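Local atomic coordinates of aspartokinase (Clostridium acetobutylicum, PDB entry 3TVI), a protein that probably catalyses the ATP-dependent phosphorylation of aspartate to 4-phospho-L-aspartate, the first step toward threonine and methionine, and binds lysine. Residues K229-L235 against I276-K282. Sequence-based numbering, arbitrary orientation.
Sequences KISYKEL and ILSDTHK
The carbonyl oxygen of Leu-277 sits over the centre of the Tyr-232 ring, 3.2 Å above its plane. Beside it, chi1 of -54° in Ile-276 lays CG1 next to the backbone N and leaves CG2 opposite that N, where it meets Tyr-232 CD1 obliquely, while CD1 of the same isoleucine turns to Leu-235 CD2, 3.4 Å away; Val-254 and Lys-255 of helix 252-256 also touch the tyrosine. Strand 229-231 is the outermost strand, within this chain, of the mixed sheet of the amino acid kinase fold, parallel to 274-277, with Leu-277 N bonded to Ile-230 O (2.8 Å). Ser-231 occupies the N-cap position of helix 232-240 and illustrates the reciprocal logic of a capping box: Glu-234 N donates to Ser-231 OG (2.9 Å), and Ser-231 N returns to the anti lone pair of Glu-234 OE1. The serine hydroxyl in turn donates to Asp-279 OD2 (2.8 Å), nearly along the C-O axis, and Lys-233 N adds a weak bond to that oxygen, bringing a carboxylate to the helix N-terminus. Lys-282 reaches back with a fully extended chain, its CD passing Ser-231 CB, to form a salt bridge with Glu-234 OE1, modelled implausibly short and so doubtful in its exact geometry. Thr-290 OG1 and Thr-382 N hold the glutamate's other oxygen, whereas the ammonium of Lys-233 pairs with Glu-304 of the second subunit.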
# COMPACT_ATOMS: atom_id res chain seq x y z
N LYS B 229 -4.64 30.41 -0.53
CA LYS B 229 -3.30 30.09 -0.03
C LYS B 229 -3.03 28.57 0.01
O LYS B 229 -3.95 27.78 0.19
CB LYS B 229 -3.14 30.66 1.38
CG LYS B 229 -3.00 32.17 1.45
CD LYS B 229 -3.38 32.73 2.81
CE LYS B 229 -2.54 33.96 3.15
NZ LYS B 229 -3.23 34.96 4.02
N ILE B 230 -1.78 28.16 -0.16
CA ILE B 230 -1.46 26.73 -0.27
C ILE B 230 0.02 26.47 0.08
O ILE B 230 0.90 27.19 -0.36
CB ILE B 230 -1.76 26.24 -1.71
CG1 ILE B 230 -1.56 24.74 -1.85
CG2 ILE B 230 -0.89 26.97 -2.73
CD1 ILE B 230 -2.18 24.19 -3.11
N SER B 231 0.29 25.46 0.90
CA SER B 231 1.67 25.17 1.29
C SER B 231 2.34 24.42 0.16
O SER B 231 1.66 23.99 -0.77
CB SER B 231 1.72 24.36 2.60
OG SER B 231 1.85 22.96 2.38
N TYR B 232 3.66 24.26 0.22
CA TYR B 232 4.37 23.50 -0.81
C TYR B 232 3.94 22.04 -0.72
O TYR B 232 3.50 21.46 -1.72
CB TYR B 232 5.90 23.62 -0.68
CG TYR B 232 6.45 25.02 -0.86
CD1 TYR B 232 6.10 25.80 -1.96
CD2 TYR B 232 7.35 25.57 0.07
CE1 TYR B 232 6.60 27.09 -2.11
CE2 TYR B 232 7.86 26.85 -0.08
CZ TYR B 232 7.48 27.60 -1.17
OH TYR B 232 7.98 28.87 -1.33
N LYS B 233 4.06 21.46 0.48
CA LYS B 233 3.68 20.05 0.72
C LYS B 233 2.24 19.81 0.29
O LYS B 233 1.92 18.78 -0.31
CB LYS B 233 3.87 19.69 2.20
CG LYS B 233 3.04 18.51 2.68
CD LYS B 233 3.63 17.14 2.34
CE LYS B 233 4.15 16.42 3.58
NZ LYS B 233 4.83 15.13 3.26
N GLU B 234 1.39 20.78 0.60
CA GLU B 234 -0.02 20.76 0.22
C GLU B 234 -0.15 20.68 -1.30
O GLU B 234 -0.78 19.77 -1.84
CB GLU B 234 -0.68 22.03 0.74
CG GLU B 234 -2.12 21.90 1.20
CD GLU B 234 -2.48 22.97 2.21
OE1 GLU B 234 -1.85 24.06 2.20
OE2 GLU B 234 -3.38 22.72 3.04
N LEU B 235 0.48 21.64 -1.97
CA LEU B 235 0.48 21.72 -3.43
C LEU B 235 1.03 20.45 -4.06
O LEU B 235 0.47 19.95 -5.02
CB LEU B 235 1.31 22.93 -3.89
CG LEU B 235 1.54 23.13 -5.40
CD1 LEU B 235 0.26 22.96 -6.20
CD2 LEU B 235 2.15 24.50 -5.65
N ILE B 276 1.37 30.48 -2.96
CA ILE B 276 2.04 29.26 -2.51
C ILE B 276 3.08 29.60 -1.46
O ILE B 276 4.14 30.14 -1.78
CB ILE B 276 2.70 28.51 -3.67
CG1 ILE B 276 1.68 28.23 -4.79
CG2 ILE B 276 3.33 27.22 -3.17
CD1 ILE B 276 2.28 27.85 -6.13
N LEU B 277 2.76 29.28 -0.20
CA LEU B 277 3.58 29.65 0.97
C LEU B 277 4.52 28.52 1.38
O LEU B 277 4.55 27.46 0.76
CB LEU B 277 2.67 30.00 2.14
CG LEU B 277 1.98 31.37 2.15
CD1 LEU B 277 2.33 32.22 0.94
CD2 LEU B 277 0.47 31.19 2.29
N SER B 278 5.30 28.76 2.44
CA SER B 278 6.13 27.72 3.04
C SER B 278 5.31 26.94 4.04
O SER B 278 4.30 27.44 4.54
CB SER B 278 7.35 28.33 3.73
OG SER B 278 8.43 27.41 3.73
N ASP B 279 5.75 25.73 4.35
CA ASP B 279 5.05 24.88 5.32
C ASP B 279 4.97 25.56 6.70
O ASP B 279 3.87 25.74 7.24
CB ASP B 279 5.71 23.50 5.44
CG ASP B 279 5.51 22.65 4.18
OD1 ASP B 279 6.46 21.94 3.79
OD2 ASP B 279 4.40 22.70 3.58
N THR B 280 6.11 25.98 7.25
CA THR B 280 6.11 26.72 8.52
C THR B 280 5.68 28.19 8.36
O THR B 280 5.44 28.88 9.35
CB THR B 280 7.48 26.62 9.24
OG1 THR B 280 8.52 27.14 8.40
CG2 THR B 280 7.80 25.17 9.62
N HIS B 281 5.57 28.66 7.11
CA HIS B 281 5.12 30.03 6.81
C HIS B 281 3.64 30.11 6.54
O HIS B 281 3.05 31.19 6.67
CB HIS B 281 5.90 30.61 5.63
N LYS B 282 3.01 28.99 6.17
CA LYS B 282 1.55 28.94 6.06
C LYS B 282 0.94 28.68 7.43
O LYS B 282 1.49 27.90 8.22
CB LYS B 282 1.08 27.84 5.10
CG LYS B 282 -0.39 27.97 4.72
CD LYS B 282 -1.00 26.69 4.16
CE LYS B 282 -2.47 26.91 3.85
NZ LYS B 282 -3.21 25.71 3.37